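Local coordinates for L-arabinose ABC transporter, periplasmic L-arabinose-binding protein (Burkholderia thailandensis, PDB 4KZK), which binds beta-D-galactose between its two lobes and probably delivers L-arabinose and related sugars to an ABC transporter from the periplasm, at residues A[187-192]-A[234-239]; A[206-211]-A[240-245]. All coordinates share one frame; numbering follows the deposited sequence.

Contact 1 of 2, residues A[187-192]-A[234-239]; sequences TGAVDA and VAFGSN. With GAL (beta-D-galactopyranose), chain B.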
loop_
_atom_site.group_PDB
_atom_site.type_symbol
_atom_site.label_atom_id
_atom_site.label_comp_id
_atom_site.label_asym_id
_atom_site.label_seq_id
_atom_site.Cartn_x
_atom_site.Cartn_y
_atom_site.Cartn_z
ATOM N N THR A 187 0.362 12.565 3.746
ATOM C CA THR A 187 0.859 13.940 3.631
ATOM C C THR A 187 0.594 14.501 2.232
ATOM O O THR A 187 0.125 15.620 2.076
ATOM C CB THR A 187 2.359 14.024 3.990
ATOM O OG1 THR A 187 2.550 13.541 5.326
ATOM C CG2 THR A 187 2.852 15.457 3.936
ATOM N N GLY A 188 0.853 13.703 1.195
ATOM C CA GLY A 188 0.561 14.152 -0.163
ATOM C C GLY A 188 -0.904 14.443 -0.365
ATOM O O GLY A 188 -1.282 15.459 -0.969
ATOM N N ALA A 189 -1.760 13.557 0.147
ATOM C CA ALA A 189 -3.196 13.755 0.006
ATOM C C ALA A 189 -3.648 15.031 0.717
ATOM O O ALA A 189 -4.403 15.847 0.165
ATOM C CB ALA A 189 -3.956 12.537 0.532
ATOM N N VAL A 190 -3.189 15.222 1.945
ATOM C CA VAL A 190 -3.548 16.439 2.669
ATOM C C VAL A 190 -3.062 17.696 1.927
ATOM O O VAL A 190 -3.789 18.681 1.816
ATOM C CB VAL A 190 -3.004 16.437 4.123
ATOM C CG1 VAL A 190 -3.172 17.814 4.777
ATOM C CG2 VAL A 190 -3.709 15.387 4.963
ATOM N N ASP A 191 -1.827 17.658 1.436
ATOM C CA ASP A 191 -1.239 18.822 0.772
ATOM C C ASP A 191 -2.031 19.152 -0.481
ATOM O O ASP A 191 -2.326 20.315 -0.754
ATOM C CB ASP A 191 0.241 18.570 0.420
ATOM C CG ASP A 191 1.169 18.607 1.631
ATOM O OD1 ASP A 191 0.708 18.910 2.756
ATOM O OD2 ASP A 191 2.385 18.347 1.463
ATOM N N ALA A 192 -2.389 18.133 -1.258
ATOM C CA ALA A 192 -3.208 18.371 -2.451
ATOM C C ALA A 192 -4.585 18.949 -2.085
ATOM O O ALA A 192 -5.112 19.816 -2.779
ATOM C CB ALA A 192 -3.352 17.088 -3.278
ATOM N N VAL A 234 -14.364 13.776 3.413
ATOM C CA VAL A 234 -13.486 13.034 2.519
ATOM C C VAL A 234 -12.565 12.193 3.393
ATOM O O VAL A 234 -12.348 12.511 4.581
ATOM C CB VAL A 234 -12.690 13.960 1.566
ATOM C CG1 VAL A 234 -13.618 14.867 0.757
ATOM C CG2 VAL A 234 -11.690 14.806 2.321
ATOM N N ALA A 235 -12.053 11.103 2.829
ATOM C CA ALA A 235 -11.226 10.208 3.615
ATOM C C ALA A 235 -10.222 9.503 2.747
ATOM O O ALA A 235 -10.461 9.265 1.563
ATOM C CB ALA A 235 -12.084 9.192 4.366
ATOM N N PHE A 236 -9.112 9.126 3.358
ATOM C CA PHE A 236 -8.052 8.419 2.673
ATOM C C PHE A 236 -7.112 7.871 3.712
ATOM O O PHE A 236 -7.028 8.368 4.834
ATOM C CB PHE A 236 -7.312 9.392 1.731
ATOM C CG PHE A 236 -6.929 10.690 2.400
ATOM C CD1 PHE A 236 -7.827 11.750 2.440
ATOM C CD2 PHE A 236 -5.705 10.835 3.037
ATOM C CE1 PHE A 236 -7.514 12.931 3.078
ATOM C CE2 PHE A 236 -5.389 12.017 3.669
ATOM C CZ PHE A 236 -6.288 13.068 3.694
ATOM N N GLY A 237 -6.347 6.885 3.307
ATOM C CA GLY A 237 -5.350 6.303 4.184
ATOM C C GLY A 237 -4.066 5.988 3.463
ATOM O O GLY A 237 -3.566 6.770 2.630
ATOM N N SER A 238 -3.494 4.858 3.794
ATOM C CA SER A 238 -2.282 4.402 3.147
ATOM C C SER A 238 -2.587 3.454 1.990
ATOM O O SER A 238 -1.742 3.248 1.130
ATOM C CB SER A 238 -1.360 3.725 4.149
ATOM O OG SER A 238 -1.992 2.635 4.779
ATOM N N ASN A 239 -3.781 2.860 1.993
ATOM C CA ASN A 239 -4.151 1.891 0.963
ATOM C C ASN A 239 -5.658 1.719 0.910
ATOM O O ASN A 239 -6.392 2.340 1.674
ATOM C CB ASN A 239 -3.410 0.542 1.149
ATOM C CG ASN A 239 -3.823 -0.210 2.408
ATOM O OD1 ASN A 239 -4.671 0.233 3.170
ATOM N ND2 ASN A 239 -3.206 -1.363 2.627
HETATM C C1 GAL B . 2.326 -1.389 1.406
HETATM C C2 GAL B . 0.835 -1.558 1.685
HETATM C C3 GAL B . 0.197 -2.261 0.478
HETATM C C4 GAL B . 0.531 -1.497 -0.800
HETATM C C5 GAL B . 2.039 -1.384 -0.931
HETATM C C6 GAL B . 2.439 -0.577 -2.158
HETATM O O1 GAL B . 2.868 -0.635 2.473
HETATM O O2 GAL B . 0.690 -2.337 2.850
HETATM O O3 GAL B . -1.221 -2.393 0.643
HETATM O O4 GAL B . -0.092 -0.236 -0.809
HETATM O O5 GAL B . 2.532 -0.676 0.197
HETATM O O6 GAL B . 3.850 -0.479 -2.260
#
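A189 puts its methyl group on a face of the F236 ring. A189 CB lies 3.7 Å from the centroid of the F236 ring, 23° off the ring normal, a CH-pi contact. The same A189 CB is offset toward the rim, 3.5 Å from both F236 CD2 and F236 CE2. V190 meets the same ring at its edge, with CG2 of V190 3.7 Å from CZ of F236. The CB bond of F236 points toward the helix, and chi1 48° lays the ring so that one face meets A189.

Helix 180-195 thus packs on strand 233-236, which lies between its parallel neighbours 170-175 and 260-264 in an alpha/beta lobe of a periplasmic sugar-binding protein. V171 and R173 of strand 170-175 and L193 of the helix also touch F236.

The polar contacts lie past the strand end. N239 ND2 donates a nearly straight hydrogen bond to O3 of beta-D-galactopyranose, 3.0 Å long at 177°. N239 is also the N-cap residue of helix 240-252. Its OD1 is held there by the start of the helix, which ties down the amide that reaches the sugar. S238 O accepts a hydrogen bond from R185 NH1, and R185 binds the same sugar through NH2.

Contact 2 of 2, residues A[206-211]-A[240-245]; sequences APEMTA and DDTTVG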
loop_
_atom_site.group_PDB
_atom_site.type_symbol
_atom_site.label_atom_id
_atom_site.label_comp_id
_atom_site.label_asym_id
_atom_site.label_seq_id
_atom_site.Cartn_x
_atom_site.Cartn_y
_atom_site.Cartn_z
ATOM N N ALA A 206 -6.701 10.595 12.356
ATOM C CA ALA A 206 -7.298 9.367 12.866
ATOM C C ALA A 206 -6.195 8.300 12.913
ATOM O O ALA A 206 -6.099 7.436 12.037
ATOM C CB ALA A 206 -8.452 8.932 11.968
ATOM N N PRO A 207 -5.365 8.336 13.968
ATOM C CA PRO A 207 -4.246 7.411 14.090
ATOM C C PRO A 207 -4.706 5.974 14.331
ATOM O O PRO A 207 -5.535 5.716 15.184
ATOM C CB PRO A 207 -3.465 7.961 15.298
ATOM C CG PRO A 207 -4.510 8.593 16.130
ATOM C CD PRO A 207 -5.459 9.224 15.138
ATOM N N GLU A 208 -4.145 5.056 13.569
ATOM C CA GLU A 208 -4.515 3.642 13.580
ATOM C C GLU A 208 -3.603 2.797 14.450
ATOM O O GLU A 208 -2.392 2.992 14.437
ATOM C CB GLU A 208 -4.421 3.093 12.151
ATOM C CG GLU A 208 -5.352 3.780 11.163
ATOM C CD GLU A 208 -5.000 3.522 9.718
ATOM O OE1 GLU A 208 -3.796 3.389 9.399
ATOM O OE2 GLU A 208 -5.934 3.449 8.892
ATOM N N MET A 209 -4.168 1.832 15.169
ATOM C CA MET A 209 -3.361 0.912 15.962
ATOM C C MET A 209 -2.627 -0.053 15.033
ATOM O O MET A 209 -1.481 -0.416 15.295
ATOM C CB MET A 209 -4.234 0.129 16.941
ATOM C CG MET A 209 -3.437 -0.814 17.823
ATOM S SD MET A 209 -4.417 -1.590 19.114
ATOM C CE MET A 209 -4.679 -0.221 20.250
ATOM N N THR A 210 -3.323 -0.466 13.970
ATOM C CA THR A 210 -2.789 -1.367 12.949
ATOM C C THR A 210 -3.189 -0.789 11.597
ATOM O O THR A 210 -4.274 -0.218 11.475
ATOM C CB THR A 210 -3.372 -2.789 13.096
ATOM O OG1 THR A 210 -4.803 -2.722 13.215
ATOM C CG2 THR A 210 -2.826 -3.494 14.335
ATOM N N ALA A 211 -2.326 -0.953 10.592
ATOM C CA ALA A 211 -2.537 -0.407 9.271
ATOM C C ALA A 211 -3.326 -1.417 8.442
ATOM O O ALA A 211 -2.781 -2.070 7.532
ATOM C CB ALA A 211 -1.202 -0.106 8.612
ATOM N N ASP A 240 -6.123 0.871 -0.012
ATOM C CA ASP A 240 -7.552 0.580 -0.134
ATOM C C ASP A 240 -8.138 0.008 1.153
ATOM O O ASP A 240 -9.271 0.351 1.545
ATOM C CB ASP A 240 -7.834 -0.403 -1.290
ATOM C CG ASP A 240 -7.526 0.165 -2.654
ATOM O OD1 ASP A 240 -7.598 1.382 -2.819
ATOM O OD2 ASP A 240 -7.227 -0.621 -3.588
ATOM N N ASP A 241 -7.401 -0.888 1.791
ATOM C CA ASP A 241 -7.900 -1.582 2.965
ATOM C C ASP A 241 -8.236 -0.637 4.106
ATOM O O ASP A 241 -9.309 -0.719 4.692
ATOM C CB ASP A 241 -6.862 -2.600 3.425
ATOM C CG ASP A 241 -6.482 -3.589 2.329
ATOM O OD1 ASP A 241 -6.410 -3.176 1.173
ATOM O OD2 ASP A 241 -6.146 -4.738 2.665
ATOM N N THR A 242 -7.323 0.280 4.395
ATOM C CA THR A 242 -7.533 1.267 5.437
ATOM C C THR A 242 -8.648 2.218 5.019
ATOM O O THR A 242 -9.559 2.454 5.777
ATOM C CB THR A 242 -6.223 2.000 5.800
ATOM O OG1 THR A 242 -5.568 2.504 4.629
ATOM C CG2 THR A 242 -5.314 1.037 6.471
ATOM N N THR A 243 -8.609 2.706 3.790
ATOM C CA THR A 243 -9.634 3.606 3.283
ATOM C C THR A 243 -11.023 3.042 3.445
ATOM O O THR A 243 -11.949 3.741 3.888
ATOM C CB THR A 243 -9.331 4.014 1.818
ATOM O OG1 THR A 243 -8.032 4.631 1.773
ATOM C CG2 THR A 243 -10.358 4.991 1.293
ATOM N N VAL A 244 -11.193 1.762 3.099
ATOM C CA VAL A 244 -12.511 1.102 3.184
ATOM C C VAL A 244 -12.969 1.021 4.636
ATOM O O VAL A 244 -14.165 1.056 4.934
ATOM C CB VAL A 244 -12.478 -0.321 2.582
ATOM C CG1 VAL A 244 -13.602 -1.208 3.145
ATOM C CG2 VAL A 244 -12.543 -0.233 1.082
ATOM N N GLY A 245 -12.025 0.873 5.555
ATOM C CA GLY A 245 -12.397 0.900 6.967
ATOM C C GLY A 245 -13.132 2.166 7.370
ATOM O O GLY A 245 -14.136 2.114 8.105
#
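The backbones come closest at A211 and T242, whose CA atoms are 6.5 Å apart, where the loop after strand 203-207 passes the first turn of helix 240-252. T242 carries the helix side of the contact. T242 CB is 3.4 Å from OE2 of E208. T242 CG2 is 3.5 Å from the same E208 OE2. T242 CG2 also meets the loop backbone, 3.7 Å from A211 C. The methyl touches the carboxylate on one flank and the A211 backbone on another, roughly at a right angle.

E208 reaches across from the loop. Its CG is anti to its own carbonyl carbon (chi1 -61°), and the chain runs extended beyond CG, which brings the carboxylate to the helix. The two side chains cross at about a right angle. L174, Y176 and A216 also touch E208, and A216 packs against T242 as well. T213 OG1 is hydrogen-bonded to D241 O, which joins the start of helix 213-226 to helix 240-252.

The arrangement belongs to the C-terminal ends of the parallel strands, where the loops of an alpha/beta lobe gather near the ligand. The side chain of A211 is about 6 Å from the bound galactose.

E208 meets the carbon side of T242 by van der Waals contact, and no hydrogen bond joins the two segments. The hydroxyl of T242 is engaged by the residues just before its helix, through hydrogen bonds with S238 N and N239 OD1. The threonine therefore divides its roles: its carbons face the loop, its oxygen the turn that leads into the helix.

How the contacts relate
Contacts 1 and 2 have centres 12 Å apart and share one lobe. Strand 233-236 of contact 1 runs on into helix 240-252 of contact 2, while helix 180-195 is followed by strand 203-207, so the segments alternate along the chain. The two contacts meet at the strand-to-helix turn: G237 N lies 3.2 Å from T243 OG1, a weak hydrogen bond, and G237 CA lies 3.8 Å from T242 OG1. N239 sits in this turn and belongs to the galactose pocket. Contact 1 therefore packs the strand leading to N239, and contact 2 packs the helix that N239 caps.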